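Formyltransferase PseJ (Anoxybacillus kamchatkensis G10, PDB 6EDK) belongs to the formyltransferase family and is built round a mixed beta-sheet flanked by helices. Local coordinates at residues D40-F45 with E164-I169; I133-E138 with E159-E164. One frame throughout, in Å; residues are numbered along the deposited sequence.

Contact 1 (D40-F45 with E164-I169); sequences DFLESF and EYWPLI
The indole NE1 of W166 gives its hydrogen to water 1 at 2.9 Å, and the same water donates to the backbone O of L42, also at 2.9 Å. This bridge joins the 40-45 segment, on helix 36-43, to the last turn of helix 147-169, two helices packed on the mixed sheet of the formyltransferase fold. The water lies at the edge of the indole, in its plane, while L42 CD2 presses on one face as a CH-pi contact, 3.7 Å from the centroid of the five-membered ring. F41, F45 and W166 form an aromatic cluster. The five-membered ring of W166 turns its edge, at CD1, to the face of F45 (edge-to-face, planes at 89°, centroids 5.0 Å apart); F41 meets that ring obliquely, at 55°. With CG anti to the backbone N (chi1 179°), the indole of W166 reaches across to helix 36-43. F68 makes a further edge-to-face pair with W166, and L42 also packs on I70 and V49 of the sheet. S44 OG donates to the backbone O of F41 at 2.7 Å, tying the turn back to the helix. Beyond the indole, P167 CG touches F45 CZ at 4.0 Å.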
ATOM      1  N   ASP A  40     -17.641  -2.331  -4.192  1.00 30.88           N
ATOM      2  CA  ASP A  40     -18.702  -3.316  -3.984  1.00 35.02           C
ATOM      3  C   ASP A  40     -18.430  -4.193  -2.783  1.00 36.03           C
ATOM      4  O   ASP A  40     -19.350  -4.544  -2.046  1.00 34.28           O
ATOM      5  CB  ASP A  40     -18.866  -4.215  -5.223  1.00 38.16           C
ATOM      6  CG  ASP A  40     -19.500  -3.514  -6.366  1.00 45.98           C
ATOM      7  OD1 ASP A  40     -20.149  -2.468  -6.157  1.00 47.42           O
ATOM      8  OD2 ASP A  40     -19.350  -4.010  -7.493  1.00 44.07           O
ATOM      9  N   PHE A  41     -17.170  -4.654  -2.617  1.00 33.53           N
ATOM     10  CA  PHE A  41     -16.848  -5.503  -1.474  1.00 29.72           C
ATOM     11  C   PHE A  41     -17.153  -4.781  -0.171  1.00 32.11           C
ATOM     12  O   PHE A  41     -17.785  -5.328   0.746  1.00 33.96           O
ATOM     13  CB  PHE A  41     -15.318  -5.908  -1.519  1.00 29.45           C
ATOM     14  CG  PHE A  41     -14.846  -6.609  -0.270  1.00 29.00           C
ATOM     15  CD1 PHE A  41     -15.055  -7.971  -0.099  1.00 28.67           C
ATOM     16  CD2 PHE A  41     -14.144  -5.937   0.702  1.00 28.15           C
ATOM     17  CE1 PHE A  41     -14.634  -8.645   1.051  1.00 27.60           C
ATOM     18  CE2 PHE A  41     -13.723  -6.590   1.854  1.00 29.11           C
ATOM     19  CZ  PHE A  41     -13.946  -7.934   2.032  1.00 31.61           C
ATOM     20  N   LEU A  42     -16.738  -3.537  -0.089  1.00 30.31           N
ATOM     21  CA  LEU A  42     -16.918  -2.791   1.143  1.00 31.46           C
ATOM     22  C   LEU A  42     -18.426  -2.535   1.397  1.00 33.56           C
ATOM     23  O   LEU A  42     -18.889  -2.625   2.531  1.00 35.26           O
ATOM     24  CB  LEU A  42     -16.191  -1.453   1.045  1.00 30.95           C
ATOM     25  CG  LEU A  42     -14.647  -1.546   1.071  1.00 31.98           C
ATOM     26  CD1 LEU A  42     -14.049  -0.175   0.810  1.00 38.54           C
ATOM     27  CD2 LEU A  42     -14.220  -2.078   2.394  1.00 32.25           C
ATOM     28  N   GLU A  43     -19.157  -2.270   0.334  1.00 33.73           N
ATOM     29  CA  GLU A  43     -20.595  -2.014   0.481  1.00 42.89           C
ATOM     30  C   GLU A  43     -21.357  -3.270   0.835  1.00 46.80           C
ATOM     31  O   GLU A  43     -22.413  -3.164   1.447  1.00 39.68           O
ATOM     32  CB  GLU A  43     -21.140  -1.414  -0.800  1.00 40.59           C
ATOM     33  CG  GLU A  43     -20.741   0.042  -0.985  1.00 40.98           C
ATOM     34  CD  GLU A  43     -21.222   0.639  -2.308  1.00 48.94           C
ATOM     35  OE1 GLU A  43     -21.663  -0.109  -3.219  1.00 51.92           O
ATOM     36  OE2 GLU A  43     -21.125   1.873  -2.449  1.00 49.60           O
ATOM     37  N   SER A  44     -20.828  -4.466   0.527  1.00 41.74           N
ATOM     38  CA  SER A  44     -21.482  -5.682   0.988  1.00 39.97           C
ATOM     39  C   SER A  44     -21.417  -5.851   2.490  1.00 40.69           C
ATOM     40  O   SER A  44     -22.007  -6.802   2.995  1.00 45.70           O
ATOM     41  CB  SER A  44     -20.888  -6.938   0.249  1.00 42.21           C
ATOM     42  OG  SER A  44     -19.590  -7.269   0.693  1.00 36.58           O
ATOM     43  N   PHE A  45     -20.702  -4.989   3.227  1.00 40.88           N
ATOM     44  CA  PHE A  45     -20.769  -4.980   4.693  1.00 42.36           C
ATOM     45  C   PHE A  45     -21.758  -3.916   5.209  1.00 47.91           C
ATOM     46  O   PHE A  45     -21.782  -3.639   6.423  1.00 47.74           O
ATOM     47  CB  PHE A  45     -19.397  -4.739   5.322  1.00 39.31           C
ATOM     48  CG  PHE A  45     -18.419  -5.906   5.116  1.00 40.41           C
ATOM     49  CD1 PHE A  45     -17.749  -6.055   3.903  1.00 38.06           C
ATOM     50  CD2 PHE A  45     -18.203  -6.838   6.109  1.00 42.00           C
ATOM     51  CE1 PHE A  45     -16.880  -7.149   3.694  1.00 33.60           C
ATOM     52  CE2 PHE A  45     -17.312  -7.938   5.918  1.00 44.83           C
ATOM     53  CZ  PHE A  45     -16.660  -8.085   4.733  1.00 39.95           C
ATOM     54  N   GLU A 164      -9.236 -10.671   3.222  1.00 26.93           N
ATOM     55  CA  GLU A 164      -9.178 -11.672   4.279  1.00 26.38           C
ATOM     56  C   GLU A 164      -9.282 -11.051   5.650  1.00 29.98           C
ATOM     57  O   GLU A 164      -9.941 -11.625   6.538  1.00 28.85           O
ATOM     58  CB  GLU A 164      -7.897 -12.491   4.186  1.00 26.66           C
ATOM     59  CG  GLU A 164      -7.683 -13.496   5.291  1.00 31.21           C
ATOM     60  CD  GLU A 164      -6.423 -14.318   5.051  1.00 35.45           C
ATOM     61  OE1 GLU A 164      -5.811 -14.174   3.947  1.00 32.02           O
ATOM     62  OE2 GLU A 164      -6.089 -15.123   5.933  1.00 32.91           O
ATOM     63  N   TYR A 165      -8.685  -9.881   5.853  1.00 28.72           N
ATOM     64  CA  TYR A 165      -8.611  -9.326   7.216  1.00 28.74           C
ATOM     65  C   TYR A 165      -9.572  -8.162   7.460  1.00 31.01           C
ATOM     66  O   TYR A 165      -9.762  -7.767   8.607  1.00 35.69           O
ATOM     67  CB  TYR A 165      -7.180  -8.879   7.552  1.00 28.45           C
ATOM     68  CG  TYR A 165      -6.278 -10.028   7.912  1.00 31.76           C
ATOM     69  CD1 TYR A 165      -6.213 -10.519   9.195  1.00 36.11           C
ATOM     70  CD2 TYR A 165      -5.523 -10.669   6.945  1.00 30.84           C
ATOM     71  CE1 TYR A 165      -5.413 -11.580   9.526  1.00 37.01           C
ATOM     72  CE2 TYR A 165      -4.654 -11.774   7.297  1.00 33.40           C
ATOM     73  CZ  TYR A 165      -4.635 -12.200   8.604  1.00 38.26           C
ATOM     74  OH  TYR A 165      -3.841 -13.265   9.007  1.00 40.50           O
ATOM     75  N   TRP A 166     -10.203  -7.637   6.418  1.00 28.48           N
ATOM     76  CA  TRP A 166     -11.104  -6.513   6.640  1.00 31.03           C
ATOM     77  C   TRP A 166     -12.208  -6.807   7.647  1.00 36.45           C
ATOM     78  O   TRP A 166     -12.497  -5.908   8.449  1.00 32.23           O
ATOM     79  CB  TRP A 166     -11.720  -6.108   5.328  1.00 30.82           C
ATOM     80  CG  TRP A 166     -12.718  -4.927   5.438  1.00 29.44           C
ATOM     81  CD1 TRP A 166     -14.061  -4.975   5.080  1.00 35.17           C
ATOM     82  CD2 TRP A 166     -12.461  -3.617   5.911  1.00 29.80           C
ATOM     83  NE1 TRP A 166     -14.638  -3.734   5.313  1.00 38.41           N
ATOM     84  CE2 TRP A 166     -13.683  -2.885   5.812  1.00 33.95           C
ATOM     85  CE3 TRP A 166     -11.339  -2.968   6.404  1.00 33.69           C
ATOM     86  CZ2 TRP A 166     -13.771  -1.572   6.178  1.00 34.32           C
ATOM     87  CZ3 TRP A 166     -11.439  -1.657   6.772  1.00 33.98           C
ATOM     88  CH2 TRP A 166     -12.653  -0.961   6.634  1.00 35.74           C
ATOM     89  N   PRO A 167     -12.843  -7.980   7.673  1.00 35.30           N
ATOM     90  CA  PRO A 167     -13.859  -8.224   8.739  1.00 39.16           C
ATOM     91  C   PRO A 167     -13.357  -7.949  10.144  1.00 41.50           C
ATOM     92  O   PRO A 167     -14.147  -7.537  10.994  1.00 43.65           O
ATOM     93  CB  PRO A 167     -14.232  -9.698   8.565  1.00 39.92           C
ATOM     94  CG  PRO A 167     -13.986  -9.985   7.085  1.00 39.50           C
ATOM     95  CD  PRO A 167     -12.733  -9.153   6.761  1.00 34.97           C
ATOM     96  N   LEU A 168     -12.083  -8.186  10.423  1.00 41.22           N
ATOM     97  CA  LEU A 168     -11.490  -7.829  11.698  1.00 44.43           C
ATOM     98  C   LEU A 168     -11.112  -6.359  11.754  1.00 44.50           C
ATOM     99  O   LEU A 168     -11.399  -5.694  12.744  1.00 43.50           O
ATOM    100  CB  LEU A 168     -10.258  -8.711  11.972  1.00 43.26           C
ATOM    101  CG  LEU A 168     -10.558 -10.217  12.128  1.00 46.07           C
ATOM    102  CD1 LEU A 168      -9.286 -11.031  12.135  1.00 45.69           C
ATOM    103  CD2 LEU A 168     -11.348 -10.506  13.413  1.00 46.99           C
ATOM    104  N   ILE A 169     -10.405  -5.844  10.723  1.00 39.33           N
ATOM    105  CA  ILE A 169      -9.975  -4.456  10.752  1.00 40.29           C
ATOM    106  C   ILE A 169     -11.179  -3.532  10.905  1.00 43.80           C
ATOM    107  O   ILE A 169     -11.120  -2.499  11.578  1.00 45.65           O
ATOM    108  CB  ILE A 169      -9.200  -4.103   9.470  1.00 36.56           C
ATOM    109  CG1 ILE A 169      -7.975  -4.974   9.379  1.00 32.18           C
ATOM    110  CG2 ILE A 169      -8.838  -2.601   9.476  1.00 39.31           C
ATOM    111  CD1 ILE A 169      -7.251  -4.850   8.003  1.00 35.58           C
TER
HETATM  112  O   HOH W   1     -17.114  -2.323   4.745  1.00 36.76           O

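Contact 2 (I133-E138 with E159-E164); sequences IIVQRE and EKLFME
Strand 133-138 and helix 159-164 run roughly antiparallel, their N-to-C directions 142° apart and their axes 9.5 Å apart at closest approach; R137 and L161 have the nearest CA atoms. L161 points toward the strand and meets it with both methyls: CD2 of L161 touches CG2 of V135 at 3.9 Å, and CD1 lies over one face of the R137 guanidinium, 3.6 Å from R137 NH2. A bend in the R137 chain sets the guanidinium over this methyl. That group thus rests on an apolar surface while its NH2 reaches E164 OE1 in a long, weak salt bridge of 3.4 Å, with the N-H...O angle at 155°. The carboxylate does not lie flat against the guanidinium: their planes are 57° apart. K160 NZ stands 4.5 Å from R137 NH1. Q136 points its CB away from the helix, and its NE2 bonds to L98 O and T120 OG1. I134 and V135 both face I121 in a classic beta bulge on this outermost strand, over which helix 147-169 packs as a layer of the alpha/beta formyltransferase fold.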
ATOM      1  N   ILE A 133       2.281  -1.492  11.632  1.00 30.26           N
ATOM      2  CA  ILE A 133       1.952  -2.632  10.777  1.00 26.97           C
ATOM      3  C   ILE A 133       0.759  -3.380  11.340  1.00 29.32           C
ATOM      4  O   ILE A 133       0.711  -3.706  12.547  1.00 29.78           O
ATOM      5  CB  ILE A 133       3.163  -3.576  10.634  1.00 28.33           C
ATOM      6  CG1 ILE A 133       4.271  -2.875   9.870  1.00 28.53           C
ATOM      7  CG2 ILE A 133       2.653  -4.841   9.882  1.00 26.65           C
ATOM      8  CD1 ILE A 133       5.601  -3.736   9.772  1.00 33.48           C
ATOM      9  N   ILE A 134      -0.213  -3.675  10.461  1.00 27.63           N
ATOM     10  CA  ILE A 134      -1.401  -4.431  10.826  1.00 27.75           C
ATOM     11  C   ILE A 134      -1.258  -5.898  10.447  1.00 26.35           C
ATOM     12  O   ILE A 134      -1.394  -6.779  11.309  1.00 26.40           O
ATOM     13  CB  ILE A 134      -2.666  -3.817  10.176  1.00 29.04           C
ATOM     14  CG1 ILE A 134      -2.950  -2.435  10.798  1.00 31.02           C
ATOM     15  CG2 ILE A 134      -3.840  -4.687  10.349  1.00 32.26           C
ATOM     16  CD1 ILE A 134      -3.784  -1.495   9.882  1.00 30.93           C
ATOM     17  N   VAL A 135      -0.955  -6.159   9.175  1.00 26.78           N
ATOM     18  CA  VAL A 135      -0.642  -7.511   8.705  1.00 27.38           C
ATOM     19  C   VAL A 135       0.265  -7.407   7.495  1.00 24.51           C
ATOM     20  O   VAL A 135       0.195  -6.443   6.743  1.00 27.01           O
ATOM     21  CB  VAL A 135      -1.867  -8.322   8.280  1.00 29.50           C
ATOM     22  CG1 VAL A 135      -2.675  -8.663   9.509  1.00 36.81           C
ATOM     23  CG2 VAL A 135      -2.747  -7.553   7.285  1.00 28.20           C
ATOM     24  N   GLN A 136       1.094  -8.430   7.292  1.00 21.77           N
ATOM     25  CA  GLN A 136       1.930  -8.465   6.111  1.00 25.55           C
ATOM     26  C   GLN A 136       1.973  -9.892   5.602  1.00 22.41           C
ATOM     27  O   GLN A 136       1.564 -10.830   6.304  1.00 28.53           O
ATOM     28  CB  GLN A 136       3.411  -8.059   6.397  1.00 30.63           C
ATOM     29  CG  GLN A 136       3.673  -7.189   7.503  1.00 34.52           C
ATOM     30  CD  GLN A 136       5.161  -6.914   7.662  1.00 30.96           C
ATOM     31  OE1 GLN A 136       5.848  -7.466   8.548  1.00 30.30           O
ATOM     32  NE2 GLN A 136       5.661  -6.120   6.764  1.00 28.44           N
ATOM     33  N   ARG A 137       2.506 -10.047   4.373  1.00 25.94           N
ATOM     34  CA  ARG A 137       2.704 -11.390   3.815  1.00 25.02           C
ATOM     35  C   ARG A 137       3.895 -11.423   2.916  1.00 24.90           C
ATOM     36  O   ARG A 137       4.062 -10.552   2.071  1.00 28.63           O
ATOM     37  CB  ARG A 137       1.447 -11.848   3.061  1.00 26.86           C
ATOM     38  CG  ARG A 137       1.580 -13.232   2.503  1.00 27.45           C
ATOM     39  CD  ARG A 137       0.230 -13.759   2.130  1.00 32.92           C
ATOM     40  NE  ARG A 137      -0.554 -13.846   3.382  1.00 38.96           N
ATOM     41  CZ  ARG A 137      -1.859 -14.121   3.434  1.00 42.32           C
ATOM     42  NH1 ARG A 137      -2.555 -14.383   2.312  1.00 49.90           N
ATOM     43  NH2 ARG A 137      -2.459 -14.189   4.578  1.00 32.48           N
ATOM     44  N   GLU A 138       4.699 -12.474   3.033  1.00 24.00           N
ATOM     45  CA  GLU A 138       5.809 -12.571   2.079  1.00 23.09           C
ATOM     46  C   GLU A 138       5.295 -13.146   0.756  1.00 24.36           C
ATOM     47  O   GLU A 138       4.325 -13.891   0.713  1.00 28.61           O
ATOM     48  CB  GLU A 138       6.929 -13.502   2.651  1.00 27.44           C
ATOM     49  CG  GLU A 138       8.121 -13.591   1.739  1.00 28.81           C
ATOM     50  CD  GLU A 138       9.195 -14.603   2.199  1.00 28.96           C
ATOM     51  OE1 GLU A 138       8.841 -15.541   2.891  1.00 31.28           O
ATOM     52  OE2 GLU A 138      10.365 -14.428   1.791  1.00 30.03           O
ATOM     53  N   GLU A 159      -4.618  -7.426  -2.271  1.00 25.03           N
ATOM     54  CA  GLU A 159      -6.093  -7.367  -2.364  1.00 25.78           C
ATOM     55  C   GLU A 159      -6.681  -8.544  -1.653  1.00 25.06           C
ATOM     56  O   GLU A 159      -7.613  -8.401  -0.880  1.00 26.80           O
ATOM     57  CB  GLU A 159      -6.507  -7.287  -3.804  1.00 25.98           C
ATOM     58  CG  GLU A 159      -5.945  -6.012  -4.514  1.00 28.20           C
ATOM     59  CD  GLU A 159      -6.168  -5.923  -5.996  1.00 30.60           C
ATOM     60  OE1 GLU A 159      -6.769  -6.843  -6.604  1.00 31.38           O
ATOM     61  OE2 GLU A 159      -5.736  -4.900  -6.625  1.00 32.62           O
ATOM     62  N   LYS A 160      -6.088  -9.736  -1.826  1.00 25.45           N
ATOM     63  CA  LYS A 160      -6.524 -10.875  -1.023  1.00 25.22           C
ATOM     64  C   LYS A 160      -6.348 -10.646   0.460  1.00 24.60           C
ATOM     65  O   LYS A 160      -7.215 -10.995   1.255  1.00 25.52           O
ATOM     66  CB  LYS A 160      -5.728 -12.102  -1.492  1.00 24.97           C
ATOM     67  CG  LYS A 160      -6.159 -13.401  -0.879  1.00 27.16           C
ATOM     68  CD  LYS A 160      -5.340 -14.622  -1.377  1.00 34.22           C
ATOM     69  CE  LYS A 160      -5.853 -15.866  -0.649  1.00 46.58           C
ATOM     70  NZ  LYS A 160      -4.852 -16.967  -0.633  1.00 49.72           N
ATOM     71  N   LEU A 161      -5.173 -10.175   0.882  1.00 26.43           N
ATOM     72  CA  LEU A 161      -4.887 -10.001   2.298  1.00 24.58           C
ATOM     73  C   LEU A 161      -5.849  -8.988   2.920  1.00 23.87           C
ATOM     74  O   LEU A 161      -6.330  -9.163   4.050  1.00 25.77           O
ATOM     75  CB  LEU A 161      -3.432  -9.481   2.440  1.00 26.10           C
ATOM     76  CG  LEU A 161      -2.862  -9.286   3.834  1.00 27.03           C
ATOM     77  CD1 LEU A 161      -2.715 -10.604   4.586  1.00 29.49           C
ATOM     78  CD2 LEU A 161      -1.495  -8.583   3.790  1.00 25.03           C
ATOM     79  N   PHE A 162      -6.173  -7.963   2.148  1.00 22.42           N
ATOM     80  CA  PHE A 162      -7.112  -6.935   2.650  1.00 22.29           C
ATOM     81  C   PHE A 162      -8.484  -7.561   2.899  1.00 27.83           C
ATOM     82  O   PHE A 162      -9.097  -7.401   3.975  1.00 24.73           O
ATOM     83  CB  PHE A 162      -7.235  -5.829   1.634  1.00 20.71           C
ATOM     84  CG  PHE A 162      -8.319  -4.845   2.041  1.00 25.43           C
ATOM     85  CD1 PHE A 162      -8.103  -4.006   3.067  1.00 27.23           C
ATOM     86  CD2 PHE A 162      -9.553  -4.942   1.450  1.00 27.88           C
ATOM     87  CE1 PHE A 162      -9.147  -3.154   3.495  1.00 27.41           C
ATOM     88  CE2 PHE A 162     -10.608  -4.107   1.902  1.00 29.67           C
ATOM     89  CZ  PHE A 162     -10.343  -3.265   2.910  1.00 26.40           C
ATOM     90  N   MET A 163      -8.987  -8.266   1.887  1.00 25.97           N
ATOM     91  CA  MET A 163     -10.346  -8.854   2.029  1.00 26.16           C
ATOM     92  C   MET A 163     -10.352  -9.920   3.087  1.00 30.49           C
ATOM     93  O   MET A 163     -11.372 -10.104   3.777  1.00 31.46           O
ATOM     94  CB  MET A 163     -10.828  -9.432   0.702  1.00 28.07           C
ATOM     95  CG  MET A 163     -11.116  -8.382  -0.372  1.00 29.90           C
ATOM     96  SD  MET A 163     -11.923  -8.832  -1.941  1.00 32.27           S
ATOM     97  CE  MET A 163     -10.576  -9.727  -2.740  1.00 34.17           C
ATOM     98  N   GLU A 164      -9.236 -10.671   3.222  1.00 26.93           N
ATOM     99  CA  GLU A 164      -9.178 -11.672   4.279  1.00 26.38           C
ATOM    100  C   GLU A 164      -9.282 -11.051   5.650  1.00 29.98           C
ATOM    101  O   GLU A 164      -9.941 -11.625   6.538  1.00 28.85           O
ATOM    102  CB  GLU A 164      -7.897 -12.491   4.186  1.00 26.66           C
ATOM    103  CG  GLU A 164      -7.683 -13.496   5.291  1.00 31.21           C
ATOM    104  CD  GLU A 164      -6.423 -14.318   5.051  1.00 35.45           C
ATOM    105  OE1 GLU A 164      -5.811 -14.174   3.947  1.00 32.02           O
ATOM    106  OE2 GLU A 164      -6.089 -15.123   5.933  1.00 32.91           O
TER

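Both contacts use helix 147-169; their segments on it overlap at E164, which touches R137 in contact 2, and their centres lie about 12 Å apart. Along the chain the order is 40-45, 133-138, 159-164 and 164-169, so contact 2 falls within the span that contact 1 bridges. The helix thereby meets helix 36-43 on one flank and strand 133-138, an outermost strand of the six-stranded mixed sheet, on another. The two sites touch directly: F41 CZ lies 3.7 Å from M163 CB, and Y165 CE1 lies 4.0 Å from V135 CG1. One long helix thus links an early helix of the chain to the last strand of the main sheet.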